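Local coordinates for cell division control protein 73 (Saccharomyces cerevisiae, PDB 3V46) that serves as a subunit of the PAF1 transcription elongation complex, its C-terminal Ras-like domain promoting association of that complex with chromatin, at residues I16-S21 with I71-T76; A30-F35 with G53-E58. One frame throughout, in Å; residues are numbered along the deposited sequence. Where two conformers were deposited one is given.

Contact 1: I16-S21 with I71-T76; sequences IILIPS and IIVDNT
With chi1 at -74°, Val-73 holds its CG2 methyl between its own N and carbonyl carbon, where Leu-18, its CG beside the backbone N (chi1 -57°), brings CD2 to 3.6 Å from it. These residues pair strand 16-18 with its parallel neighbour 71-73 in the central sheet of the Ras-like fold. Three backbone bonds stitch the pair: Ile-17 N gives to Ile-71 O (2.9 Å), Val-73 N returns to Ile-17 O almost on the line of that carbonyl, and Ile-19 N reaches Val-73 O in a nearly straight bond (178° at the hydrogen). On the same face Ile-16 CG2 meets CG2 of Val-73 at 4.0 Å. Beta-branched residues suit these strands, since they fill the space beside an extended backbone with compact methyls; Leu-18 extends further, also touching Val-88 and Ile-91 of strand 88-92. Both chains then leave the C-terminal ends of parallel strands, the edge where Ras-like GTPases carry nucleotide-binding loops, though this domain does not bind GTP. Pro-20, which has no N-H to give, follows the last bond of the ladder. One water links Ser-21 OG to Asp-74 OD2, donating to the carboxylate; another accepts from Ser-21 N and donates to Asp-74 O. The carboxylate is steadied by Asn-75, whose ND2 meets Asp-74 OD1 at 2.9 Å, with the acceptor in the amide plane.

Contact 2: A30-F35 with G53-E58; sequences ANIKQF and GLVNIE
Between residues 30-35 and 53-58 the backbones come nearest at CA of Lys-33 and CA of Ile-57, 7.1 Å apart, so side chains and a water bridge the gap. This is alpha-on-beta packing of the Ras-like alpha/beta fold, made by the first turn of helix 32-38 on strand 54-59, the outermost at one side of the sheet. Ile-32 directs its CB at the strand, and its CG2 meets CG2 of Val-55 at 3.8 Å, the two side chains crossing at a slant. The rest of Ile-32 turns away: CG1 lies opposite the backbone N (chi1 -166°), which leaves the short methyl to make the contact. Val-55 and Ile-57, two residues apart on an extended strand, face the same way, and both also touch Ile-72 of the neighbouring strand. Ile-57, the longer, brings CD1 to 4.0 Å from CA of Lys-33, and its side chain also packs on Trp-157 of helix 149-166; compact beta-branched apolar groups suit this seam, their branches starting close to the backbone. Lys-33 suits the exposed margin of the contact, where its aliphatic part can lie along the strand while the ammonium can remain in solvent. Its chain is extended until a bend at chi3 (-55°), which brings CE within 3.9 Å of Asn-56 O. One water then joins the segments, accepting from Lys-33 NZ at 2.8 Å and from the backbone N of Asn-56 at 3.0 Å.

The centres of the two contacts lie about 10 Å apart, and contact 2 is nested in the chain loop that contact 1 closes: strand 16-18 leads to helix 32-38, then to strand 54-59, which turns back as 68-73. In the mixed sheet, 68-73 sits between 16-18, parallel to it, and 54-59, antiparallel to it. Contact 1 thus joins inner strands, while contact 2 lays a helix against the edge strand. They meet directly through two probable hydrogen bonds, Ile-72 N to Val-55 O (2.9 Å) and Asp-74 N to Gly-53 O (3.0 Å). Strand 68-73 is therefore the shared element tying the edge strand and its helix to the inner sheet of this Ras-like domain.

Contact 1: I16-S21 with I71-T76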
loop_
_atom_site.group_PDB
_atom_site.type_symbol
_atom_site.label_atom_id
_atom_site.label_comp_id
_atom_site.label_asym_id
_atom_site.label_seq_id
_atom_site.Cartn_x
_atom_site.Cartn_y
_atom_site.Cartn_z
ATOM N N ILE A 16 7.625 -1.072 6.163
ATOM C CA ILE A 16 6.236 -1.365 6.447
ATOM C C ILE A 16 5.316 -0.692 5.437
ATOM O O ILE A 16 5.524 0.466 5.064
ATOM C CB ILE A 16 5.869 -0.879 7.858
ATOM C CG1 ILE A 16 6.768 -1.572 8.893
ATOM C CG2 ILE A 16 4.410 -1.136 8.152
ATOM C CD1 ILE A 16 6.697 -0.982 10.294
ATOM N N ILE A 17 4.303 -1.431 4.995
ATOM C CA ILE A 17 3.241 -0.904 4.154
ATOM C C ILE A 17 1.949 -0.990 4.945
ATOM O O ILE A 17 1.607 -2.044 5.475
ATOM C CB ILE A 17 3.095 -1.703 2.846
ATOM C CG1 ILE A 17 4.386 -1.630 2.019
ATOM C CG2 ILE A 17 1.933 -1.151 2.020
ATOM C CD1 ILE A 17 4.390 -2.473 0.721
ATOM N N LEU A 18 1.235 0.121 5.051
ATOM C CA LEU A 18 -0.044 0.124 5.758
ATOM C C LEU A 18 -1.177 -0.015 4.760
ATOM O O LEU A 18 -1.276 0.766 3.824
ATOM C CB LEU A 18 -0.235 1.422 6.526
ATOM C CG LEU A 18 0.832 1.788 7.537
ATOM C CD1 LEU A 18 0.441 3.076 8.252
ATOM C CD2 LEU A 18 1.000 0.661 8.516
ATOM N N ILE A 19 -2.041 -0.996 4.993
ATOM C CA ILE A 19 -3.196 -1.237 4.143
ATOM C C ILE A 19 -4.404 -1.565 5.018
ATOM O O ILE A 19 -4.884 -2.703 5.048
ATOM C CB ILE A 19 -2.910 -2.337 3.091
ATOM C CG1 ILE A 19 -4.068 -2.437 2.091
ATOM C CG2 ILE A 19 -2.613 -3.685 3.765
ATOM C CD1 ILE A 19 -3.749 -3.246 0.862
ATOM N N PRO A 20 -4.889 -0.572 5.758
ATOM C CA PRO A 20 -6.173 -0.816 6.418
ATOM C C PRO A 20 -7.265 -0.893 5.358
ATOM O O PRO A 20 -7.054 -0.456 4.225
ATOM C CB PRO A 20 -6.367 0.428 7.260
ATOM C CG PRO A 20 -5.738 1.505 6.436
ATOM C CD PRO A 20 -4.484 0.836 5.860
ATOM N N SER A 21 -8.409 -1.454 5.701
ATOM C CA SER A 21 -9.458 -1.592 4.712
ATOM C C SER A 21 -10.766 -0.975 5.166
ATOM O O SER A 21 -11.030 -0.844 6.359
ATOM C CB SER A 21 -9.686 -3.071 4.351
ATOM O OG SER A 21 -10.164 -3.833 5.452
ATOM N N ILE A 71 6.723 -5.777 5.658
ATOM C CA ILE A 71 5.669 -6.099 6.597
ATOM C C ILE A 71 4.453 -5.298 6.159
ATOM O O ILE A 71 4.508 -4.077 6.091
ATOM C CB ILE A 71 6.081 -5.689 8.011
ATOM C CG1 ILE A 71 7.337 -6.469 8.431
ATOM C CG2 ILE A 71 4.949 -5.926 8.991
ATOM C CD1 ILE A 71 8.004 -5.906 9.652
ATOM N N ILE A 72 3.363 -5.985 5.851
ATOM C CA ILE A 72 2.161 -5.344 5.316
ATOM C C ILE A 72 1.041 -5.585 6.312
ATOM O O ILE A 72 0.680 -6.721 6.588
ATOM C CB ILE A 72 1.797 -5.922 3.945
ATOM C CG1 ILE A 72 3.006 -5.819 3.007
ATOM C CG2 ILE A 72 0.569 -5.200 3.371
ATOM C CD1 ILE A 72 2.793 -6.396 1.630
ATOM N N VAL A 73 0.530 -4.513 6.897
ATOM C CA VAL A 73 -0.397 -4.642 8.007
ATOM C C VAL A 73 -1.636 -3.810 7.798
ATOM O O VAL A 73 -1.567 -2.729 7.216
ATOM C CB VAL A 73 0.253 -4.256 9.350
ATOM C CG1 VAL A 73 1.207 -5.332 9.796
ATOM C CG2 VAL A 73 0.964 -2.906 9.267
ATOM N N ASP A 74 -2.760 -4.294 8.328
ATOM C CA ASP A 74 -4.043 -3.593 8.206
ATOM C C ASP A 74 -4.412 -2.815 9.458
ATOM O O ASP A 74 -5.536 -2.342 9.590
ATOM C CB ASP A 74 -5.177 -4.550 7.809
ATOM C CG ASP A 74 -5.606 -5.500 8.929
ATOM O OD1 ASP A 74 -5.066 -5.436 10.045
ATOM O OD2 ASP A 74 -6.520 -6.321 8.687
ATOM N N ASN A 75 -3.443 -2.654 10.355
ATOM C CA ASN A 75 -3.667 -2.036 11.651
ATOM C C ASN A 75 -2.345 -1.487 12.174
ATOM O O ASN A 75 -1.301 -1.697 11.573
ATOM C CB ASN A 75 -4.204 -3.075 12.632
ATOM C CG ASN A 75 -3.176 -4.142 12.945
ATOM O OD1 ASN A 75 -2.413 -4.026 13.907
ATOM N ND2 ASN A 75 -3.109 -5.159 12.107
ATOM N N THR A 76 -2.377 -0.788 13.295
ATOM C CA THR A 76 -1.157 -0.190 13.828
ATOM C C THR A 76 -0.798 -0.707 15.215
ATOM O O THR A 76 -0.107 -0.023 15.971
ATOM C CB THR A 76 -1.254 1.350 13.874
ATOM O OG1 THR A 76 -2.373 1.738 14.672
ATOM C CG2 THR A 76 -1.411 1.929 12.469
HETATM O O HOH W 1 -8.157 -5.627 6.445
HETATM O O HOH W 2 -8.282 -2.713 8.478
#

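Contact 2: A30-F35 with G53-E58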
loop_
_atom_site.group_PDB
_atom_site.type_symbol
_atom_site.label_atom_id
_atom_site.label_comp_id
_atom_site.label_asym_id
_atom_site.label_seq_id
_atom_site.Cartn_x
_atom_site.Cartn_y
_atom_site.Cartn_z
ATOM N N ALA A 30 -6.008 -9.323 2.531
ATOM C CA ALA A 30 -6.481 -10.642 2.110
ATOM C C ALA A 30 -6.129 -10.973 0.668
ATOM O O ALA A 30 -5.988 -12.152 0.334
ATOM C CB ALA A 30 -7.977 -10.794 2.342
ATOM N N ASN A 31 -5.986 -9.955 -0.187
ATOM C CA ASN A 31 -5.709 -10.202 -1.604
ATOM C C ASN A 31 -4.435 -9.552 -2.126
ATOM O O ASN A 31 -4.114 -9.660 -3.309
ATOM C CB ASN A 31 -6.905 -9.810 -2.491
ATOM C CG ASN A 31 -7.112 -8.305 -2.581
ATOM O OD1 ASN A 31 -6.530 -7.536 -1.836
ATOM N ND2 ASN A 31 -7.973 -7.889 -3.496
ATOM N N ILE A 32 -3.681 -8.908 -1.245
ATOM C CA ILE A 32 -2.518 -8.159 -1.688
ATOM C C ILE A 32 -1.375 -9.051 -2.159
ATOM O O ILE A 32 -0.652 -8.689 -3.063
ATOM C CB ILE A 32 -2.034 -7.171 -0.596
ATOM C CG1 ILE A 32 -1.043 -6.161 -1.184
ATOM C CG2 ILE A 32 -1.422 -7.917 0.587
ATOM C CD1 ILE A 32 -1.633 -5.213 -2.194
ATOM N N LYS A 33 -1.191 -10.216 -1.551
ATOM C CA LYS A 33 -0.122 -11.094 -1.988
ATOM C C LYS A 33 -0.398 -11.608 -3.402
ATOM O O LYS A 33 0.493 -11.592 -4.255
ATOM C CB LYS A 33 0.052 -12.252 -1.001
ATOM C CG LYS A 33 1.223 -13.143 -1.308
ATOM C CD LYS A 33 1.346 -14.248 -0.263
ATOM C CE LYS A 33 1.424 -13.678 1.134
ATOM N NZ LYS A 33 1.796 -14.745 2.126
ATOM N N GLN A 34 -1.619 -12.070 -3.657
ATOM C CA GLN A 34 -1.965 -12.547 -4.988
ATOM C C GLN A 34 -1.726 -11.439 -6.012
ATOM O O GLN A 34 -1.219 -11.674 -7.108
ATOM C CB GLN A 34 -3.430 -12.981 -5.047
ATOM C CG GLN A 34 -3.748 -14.168 -4.162
ATOM C CD GLN A 34 -4.760 -15.114 -4.788
ATOM O OE1 GLN A 34 -5.212 -14.906 -5.917
ATOM N NE2 GLN A 34 -5.119 -16.163 -4.056
ATOM N N PHE A 35 -2.103 -10.227 -5.647
ATOM C CA PHE A 35 -1.970 -9.115 -6.565
ATOM C C PHE A 35 -0.502 -8.797 -6.836
ATOM O O PHE A 35 -0.062 -8.790 -7.984
ATOM C CB PHE A 35 -2.713 -7.890 -6.022
ATOM C CG PHE A 35 -2.762 -6.734 -6.978
ATOM C CD1 PHE A 35 -3.433 -6.836 -8.182
ATOM C CD2 PHE A 35 -2.149 -5.547 -6.656
ATOM C CE1 PHE A 35 -3.479 -5.761 -9.064
ATOM C CE2 PHE A 35 -2.197 -4.468 -7.521
ATOM C CZ PHE A 35 -2.862 -4.577 -8.724
ATOM N N GLY A 53 -3.992 -9.788 10.565
ATOM C CA GLY A 53 -3.905 -8.590 9.742
ATOM C C GLY A 53 -2.522 -8.304 9.192
ATOM O O GLY A 53 -2.227 -7.181 8.797
ATOM N N LEU A 54 -1.668 -9.316 9.159
ATOM C CA LEU A 54 -0.290 -9.130 8.751
ATOM C C LEU A 54 0.087 -10.120 7.667
ATOM O O LEU A 54 -0.148 -11.328 7.805
ATOM C CB LEU A 54 0.637 -9.321 9.961
ATOM C CG LEU A 54 2.153 -9.366 9.720
ATOM C CD1 LEU A 54 2.593 -10.617 8.975
ATOM C CD2 LEU A 54 2.614 -8.143 9.000
ATOM N N VAL A 55 0.679 -9.611 6.592
ATOM C CA VAL A 55 1.320 -10.464 5.614
ATOM C C VAL A 55 2.730 -9.991 5.309
ATOM O O VAL A 55 3.079 -8.832 5.494
ATOM C CB VAL A 55 0.525 -10.592 4.311
ATOM C CG1 VAL A 55 -0.872 -11.109 4.595
ATOM C CG2 VAL A 55 0.474 -9.282 3.593
ATOM N N ASN A 56 3.556 -10.924 4.871
ATOM C CA ASN A 56 4.914 -10.617 4.502
ATOM C C ASN A 56 5.109 -10.871 3.022
ATOM O O ASN A 56 4.579 -11.840 2.480
ATOM C CB ASN A 56 5.875 -11.495 5.300
ATOM C CG ASN A 56 5.726 -11.305 6.787
ATOM O OD1 ASN A 56 6.285 -10.373 7.363
ATOM N ND2 ASN A 56 4.951 -12.178 7.417
ATOM N N ILE A 57 5.869 -9.994 2.375
ATOM C CA ILE A 57 6.232 -10.160 0.978
ATOM C C ILE A 57 7.697 -9.801 0.814
ATOM O O ILE A 57 8.133 -8.736 1.256
ATOM C CB ILE A 57 5.380 -9.249 0.053
ATOM C CG1 ILE A 57 3.917 -9.700 0.038
ATOM C CG2 ILE A 57 5.923 -9.267 -1.370
ATOM C CD1 ILE A 57 3.029 -8.866 -0.894
ATOM N N GLU A 58 8.465 -10.687 0.186
ATOM C CA GLU A 58 9.843 -10.390 -0.133
ATOM C C GLU A 58 9.920 -10.028 -1.611
ATOM O O GLU A 58 9.289 -10.676 -2.456
ATOM C CB GLU A 58 10.732 -11.598 0.171
ATOM C CG GLU A 58 12.200 -11.349 -0.086
ATOM C CD GLU A 58 13.120 -12.332 0.644
ATOM O OE1 GLU A 58 12.841 -12.725 1.795
ATOM O OE2 GLU A 58 14.126 -12.714 0.055
HETATM O O HOH W 3 2.410 -13.653 4.674
#